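Local coordinates for protein tryptophan synthase alpha chain (Aquifex aeolicus, PDB 2EKC) that probably cleaves indoleglycerol phosphate to indole and glyceraldehyde 3-phosphate, the alpha-subunit step of the last reaction in tryptophan biosynthesis, at residues 137-140 / 141-145; 246-249 / 250-253. All blocks are in the same frame, centred on the assembly; numbering follows the deposited sequence.

Both contacts are local, each within a single helix, and neither closes a long loop. Going from the N terminus, interaction 1 comes first. It lies in helix 133-145, which links strand 125-127 to strand 149-154 in one beta-alpha-beta unit of the eight-stranded parallel TIM barrel. The chain then runs through the remaining strands to 230-233. Helix 235-242 follows. Interaction 2 lies in the next helix, 246-258, which packs on helices 235-242 and 30-42 and ties the C-terminal part of the chain to an early helix. The two contacts are in series, so they neither nest nor cross. The centres of interactions 1 and 2 are about 37 Å apart, on opposite sides of the chain's centre.

Interaction 1: residues 137-140 / 141-145; sequences EELK and AVMKK
Leu139 and Met143 meet one helical turn apart, and theirs is the apolar side-chain contact of this pair of segments. The thioether of Met143 lies against the branched end of Leu139, and the two side chains cross at a slant. Met143 SD is 3.7 Å from Leu139 CG, and Met143 CG is 3.8 Å from Leu139 CD1. The CG of Met143 sits beside its own backbone N (chi1 -73°), which brings CG and SD back against Leu139, while the end of the chain leads away. Met143 CG also comes to 3.2 Å from Leu139 O.

Four backbone hydrogen bonds of the alpha-helical i to i+4 kind join 137-140 to 141-145. Ala141 N donates to Glu137 O at 3.0 Å, and Val142 N to Glu138 O at 3.2 Å. Met143 N to Leu139 O and Lys144 N to Lys140 O continue the series. A methyl group also sits close to one acceptor: Val142 CG2 is 3.3 Å from Glu138 O.

One salt bridge lies within 137-140. The extended chain of Lys140 brings NZ to 3.6 Å from Glu137 OE2, on the helix surface.

Helix 133-145 is the crossover helix between strands 125-127 and 149-154 in a beta-alpha-beta unit of the TIM barrel. Met143 and Lys140 touch Phe150 of strand 149-154, and Leu139 touches Leu131. Val142 rests on Leu111 and Cys115 of helix 111-120, where Lys145 also forms a salt bridge with Glu112.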
ATOM      1  N   GLU A 137     -10.654  10.617 -13.489  1.00 20.59           N
ATOM      2  CA  GLU A 137     -10.561  10.184 -14.877  1.00 21.58           C
ATOM      3  C   GLU A 137      -9.264  10.617 -15.544  1.00 21.44           C
ATOM      4  O   GLU A 137      -8.654   9.840 -16.277  1.00 22.17           O
ATOM      5  CB  GLU A 137     -11.759  10.694 -15.685  1.00 25.01           C
ATOM      6  CG  GLU A 137     -13.107  10.168 -15.205  1.00 30.75           C
ATOM      7  CD  GLU A 137     -13.124   8.655 -15.040  1.00 35.98           C
ATOM      8  OE1 GLU A 137     -12.752   7.942 -16.000  1.00 38.30           O
ATOM      9  OE2 GLU A 137     -13.514   8.179 -13.946  1.00 38.39           O
ATOM     10  N   GLU A 138      -8.832  11.848 -15.292  1.00 20.68           N
ATOM     11  CA  GLU A 138      -7.600  12.327 -15.901  1.00 21.65           C
ATOM     12  C   GLU A 138      -6.398  11.542 -15.383  1.00 19.78           C
ATOM     13  O   GLU A 138      -5.521  11.158 -16.155  1.00 18.74           O
ATOM     14  CB  GLU A 138      -7.395  13.823 -15.630  1.00 22.97           C
ATOM     15  CG  GLU A 138      -6.079  14.349 -16.193  1.00 28.19           C
ATOM     16  CD  GLU A 138      -5.862  15.833 -15.952  1.00 31.69           C
ATOM     17  OE1 GLU A 138      -6.101  16.304 -14.816  1.00 33.26           O
ATOM     18  OE2 GLU A 138      -5.434  16.527 -16.900  1.00 34.08           O
ATOM     19  N   LEU A 139      -6.359  11.305 -14.077  1.00 17.93           N
ATOM     20  CA  LEU A 139      -5.250  10.558 -13.492  1.00 16.91           C
ATOM     21  C   LEU A 139      -5.222   9.127 -14.003  1.00 14.87           C
ATOM     22  O   LEU A 139      -4.166   8.604 -14.345  1.00 16.52           O
ATOM     23  CB  LEU A 139      -5.352  10.544 -11.965  1.00 15.53           C
ATOM     24  CG  LEU A 139      -4.309   9.668 -11.254  1.00 13.69           C
ATOM     25  CD1 LEU A 139      -2.914  10.166 -11.573  1.00 15.29           C
ATOM     26  CD2 LEU A 139      -4.550   9.693  -9.747  1.00 14.47           C
ATOM     27  N   LYS A 140      -6.384   8.484 -14.041  1.00 16.30           N
ATOM     28  CA  LYS A 140      -6.448   7.105 -14.507  1.00 17.76           C
ATOM     29  C   LYS A 140      -5.910   7.010 -15.937  1.00 17.72           C
ATOM     30  O   LYS A 140      -5.135   6.106 -16.261  1.00 16.36           O
ATOM     31  CB  LYS A 140      -7.889   6.586 -14.451  1.00 17.77           C
ATOM     32  CG  LYS A 140      -8.500   6.577 -13.056  1.00 21.00           C
ATOM     33  CD  LYS A 140      -9.939   6.074 -13.094  1.00 23.96           C
ATOM     34  CE  LYS A 140     -10.627   6.240 -11.748  1.00 25.14           C
ATOM     35  NZ  LYS A 140     -12.030   5.735 -11.768  1.00 26.50           N
ATOM     36  N   ALA A 141      -6.317   7.955 -16.781  1.00 17.41           N
ATOM     37  CA  ALA A 141      -5.875   7.979 -18.174  1.00 18.18           C
ATOM     38  C   ALA A 141      -4.356   8.049 -18.288  1.00 18.62           C
ATOM     39  O   ALA A 141      -3.760   7.315 -19.072  1.00 21.31           O
ATOM     40  CB  ALA A 141      -6.510   9.161 -18.906  1.00 18.89           C
ATOM     41  N   VAL A 142      -3.726   8.927 -17.511  1.00 18.52           N
ATOM     42  CA  VAL A 142      -2.271   9.063 -17.554  1.00 17.78           C
ATOM     43  C   VAL A 142      -1.597   7.812 -16.993  1.00 17.80           C
ATOM     44  O   VAL A 142      -0.603   7.328 -17.539  1.00 16.20           O
ATOM     45  CB  VAL A 142      -1.785  10.290 -16.748  1.00 20.19           C
ATOM     46  CG1 VAL A 142      -0.277  10.426 -16.876  1.00 19.29           C
ATOM     47  CG2 VAL A 142      -2.471  11.550 -17.251  1.00 21.19           C
ATOM     48  N   MET A 143      -2.133   7.291 -15.896  1.00 17.16           N
ATOM     49  CA  MET A 143      -1.567   6.090 -15.298  1.00 16.61           C
ATOM     50  C   MET A 143      -1.596   4.945 -16.303  1.00 18.00           C
ATOM     51  O   MET A 143      -0.652   4.156 -16.382  1.00 18.44           O
ATOM     52  CB  MET A 143      -2.334   5.718 -14.026  1.00 14.05           C
ATOM     53  CG  MET A 143      -2.030   6.657 -12.859  1.00 14.83           C
ATOM     54  SD  MET A 143      -2.926   6.282 -11.340  1.00 13.66           S
ATOM     55  CE  MET A 143      -2.066   4.791 -10.788  1.00 13.93           C
ATOM     56  N   LYS A 144      -2.675   4.858 -17.074  1.00 18.61           N
ATOM     57  CA  LYS A 144      -2.806   3.815 -18.087  1.00 20.57           C
ATOM     58  C   LYS A 144      -1.688   3.966 -19.112  1.00 19.21           C
ATOM     59  O   LYS A 144      -1.084   2.989 -19.544  1.00 18.01           O
ATOM     60  CB  LYS A 144      -4.156   3.920 -18.795  1.00 23.42           C
ATOM     61  CG  LYS A 144      -4.329   2.913 -19.929  1.00 30.02           C
ATOM     62  CD  LYS A 144      -5.571   3.202 -20.758  1.00 32.06           C
ATOM     63  CE  LYS A 144      -5.731   2.200 -21.901  1.00 33.24           C
ATOM     64  NZ  LYS A 144      -4.545   2.161 -22.814  1.00 32.09           N
ATOM     65  N   LYS A 145      -1.417   5.207 -19.492  1.00 21.17           N
ATOM     66  CA  LYS A 145      -0.375   5.510 -20.462  1.00 20.87           C
ATOM     67  C   LYS A 145       1.007   5.040 -20.006  1.00 20.84           C
ATOM     68  O   LYS A 145       1.798   4.559 -20.816  1.00 20.05           O
ATOM     69  CB  LYS A 145      -0.346   7.017 -20.730  1.00 23.12           C
ATOM     70  CG  LYS A 145       0.744   7.468 -21.693  1.00 25.84           C
ATOM     71  CD  LYS A 145       0.725   8.978 -21.862  1.00 27.86           C
ATOM     72  CE  LYS A 145       1.820   9.450 -22.802  1.00 29.75           C
ATOM     73  NZ  LYS A 145       1.717  10.914 -23.051  1.00 31.36           N
TER

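Interaction 2: residues 246-249 / 250-253; sequences IEDL and GNLV
Asn251 faces Glu247 and Asp248 across one turn of helix, and two waters join its amide to their carboxylates. Water 1 donates to Glu247 OE2 at 2.6 Å and accepts from Asn251 ND2 at 3.0 Å. Water 2 donates to Asp248 OD1 at 2.7 Å and accepts from Asn251 ND2 at 2.9 Å. One amide nitrogen serves two acidic side chains through solvent. This probably helps to fix the rotation of the amide. The carboxylate of Glu247 and the amide of Asn251 are turned 72° apart. Asn251 CG lies beside its own backbone N (chi1 -71°). This lays the face of the amide over the carbonyl oxygen of Glu247, with Asn251 CG 3.2 Å from Glu247 O.

The backbone bonds follow the alpha-helical i to i+4 pattern. Gly250 N donates to Ile246 O at 3.0 Å, and Asn251 N to Glu247 O at 3.1 Å. Leu252 N to Asp248 O and Val253 N to Leu249 O complete the set.

Aliphatic carbons of 250-253 pack against carbonyl oxygens: Val253 CG2 is 3.5 Å from Leu249 O.

Helix 246-258 follows the last barrel strand, 230-233, and helix 235-242. Its apolar side packs on that helix and on helix 30-42 of the TIM barrel's outer helical layer. Leu249 and Val253 both touch Leu237 and Val40. Leu252 adds contacts to Leu237 and Leu240, while Ile246 touches Glu39.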
ATOM      1  N   ILE A 246      14.721  -2.254  14.487  1.00 15.73           N
ATOM      2  CA  ILE A 246      14.729  -3.024  13.250  1.00 17.63           C
ATOM      3  C   ILE A 246      14.537  -4.524  13.428  1.00 18.81           C
ATOM      4  O   ILE A 246      13.807  -5.158  12.660  1.00 16.73           O
ATOM      5  CB  ILE A 246      16.038  -2.774  12.468  1.00 20.73           C
ATOM      6  CG1 ILE A 246      16.268  -1.265  12.312  1.00 20.13           C
ATOM      7  CG2 ILE A 246      15.980  -3.459  11.107  1.00 21.68           C
ATOM      8  CD1 ILE A 246      15.077  -0.507  11.746  1.00 21.68           C
ATOM      9  N   GLU A 247      15.189  -5.099  14.434  1.00 19.79           N
ATOM     10  CA  GLU A 247      15.060  -6.531  14.664  1.00 19.49           C
ATOM     11  C   GLU A 247      13.635  -6.891  15.060  1.00 17.83           C
ATOM     12  O   GLU A 247      13.101  -7.899  14.604  1.00 18.43           O
ATOM     13  CB  GLU A 247      16.030  -7.000  15.751  1.00 21.34           C
ATOM     14  CG  GLU A 247      16.057  -8.515  15.903  1.00 26.43           C
ATOM     15  CD  GLU A 247      16.970  -8.981  17.021  1.00 30.49           C
ATOM     16  OE1 GLU A 247      18.164  -8.618  17.011  1.00 30.54           O
ATOM     17  OE2 GLU A 247      16.492  -9.714  17.909  1.00 34.26           O
ATOM     18  N   ASP A 248      13.021  -6.071  15.908  1.00 17.64           N
ATOM     19  CA  ASP A 248      11.647  -6.322  16.342  1.00 17.49           C
ATOM     20  C   ASP A 248      10.681  -6.144  15.179  1.00 16.58           C
ATOM     21  O   ASP A 248       9.649  -6.813  15.110  1.00 15.64           O
ATOM     22  CB  ASP A 248      11.252  -5.376  17.481  1.00 19.72           C
ATOM     23  CG  ASP A 248      12.022  -5.653  18.764  1.00 23.76           C
ATOM     24  OD1 ASP A 248      12.030  -6.815  19.218  1.00 23.80           O
ATOM     25  OD2 ASP A 248      12.617  -4.706  19.321  1.00 29.27           O
ATOM     26  N   LEU A 249      11.016  -5.235  14.269  1.00 16.46           N
ATOM     27  CA  LEU A 249      10.181  -4.985  13.094  1.00 16.46           C
ATOM     28  C   LEU A 249      10.165  -6.229  12.203  1.00 15.99           C
ATOM     29  O   LEU A 249       9.109  -6.669  11.744  1.00 15.92           O
ATOM     30  CB  LEU A 249      10.726  -3.785  12.308  1.00 15.14           C
ATOM     31  CG  LEU A 249      10.050  -3.458  10.973  1.00 15.07           C
ATOM     32  CD1 LEU A 249       8.582  -3.121  11.197  1.00 13.83           C
ATOM     33  CD2 LEU A 249      10.774  -2.289  10.317  1.00 14.85           C
ATOM     34  N   GLY A 250      11.344  -6.791  11.962  1.00 16.82           N
ATOM     35  CA  GLY A 250      11.434  -7.987  11.145  1.00 17.49           C
ATOM     36  C   GLY A 250      10.695  -9.142  11.792  1.00 17.67           C
ATOM     37  O   GLY A 250      10.055  -9.946  11.107  1.00 19.48           O
ATOM     38  N   ASN A 251      10.776  -9.228  13.115  1.00 17.53           N
ATOM     39  CA  ASN A 251      10.095 -10.291  13.846  1.00 18.74           C
ATOM     40  C   ASN A 251       8.585 -10.164  13.700  1.00 17.75           C
ATOM     41  O   ASN A 251       7.885 -11.165  13.541  1.00 17.34           O
ATOM     42  CB  ASN A 251      10.459 -10.255  15.335  1.00 18.93           C
ATOM     43  CG  ASN A 251      11.884 -10.702  15.602  1.00 22.82           C
ATOM     44  OD1 ASN A 251      12.475 -11.442  14.813  1.00 23.69           O
ATOM     45  ND2 ASN A 251      12.437 -10.272  16.731  1.00 24.48           N
ATOM     46  N   LEU A 252       8.085  -8.933  13.760  1.00 17.87           N
ATOM     47  CA  LEU A 252       6.652  -8.686  13.634  1.00 17.65           C
ATOM     48  C   LEU A 252       6.141  -9.064  12.244  1.00 17.59           C
ATOM     49  O   LEU A 252       5.076  -9.666  12.108  1.00 17.47           O
ATOM     50  CB  LEU A 252       6.337  -7.214  13.920  1.00 18.21           C
ATOM     51  CG  LEU A 252       4.872  -6.782  13.766  1.00 19.80           C
ATOM     52  CD1 LEU A 252       3.981  -7.602  14.693  1.00 20.42           C
ATOM     53  CD2 LEU A 252       4.743  -5.294  14.079  1.00 20.48           C
ATOM     54  N   VAL A 253       6.903  -8.715  11.214  1.00 18.32           N
ATOM     55  CA  VAL A 253       6.512  -9.038   9.843  1.00 17.90           C
ATOM     56  C   VAL A 253       6.496 -10.553   9.649  1.00 19.23           C
ATOM     57  O   VAL A 253       5.619 -11.093   8.974  1.00 17.60           O
ATOM     58  CB  VAL A 253       7.483  -8.403   8.821  1.00 17.86           C
ATOM     59  CG1 VAL A 253       7.233  -8.979   7.425  1.00 18.72           C
ATOM     60  CG2 VAL A 253       7.300  -6.892   8.806  1.00 11.49           C
TER
HETATM   61  O   HOH W   1      15.121 -11.672  16.857  1.00 52.88           O
HETATM   62  O   HOH W   2      10.590  -9.063  18.655  1.00 29.88           O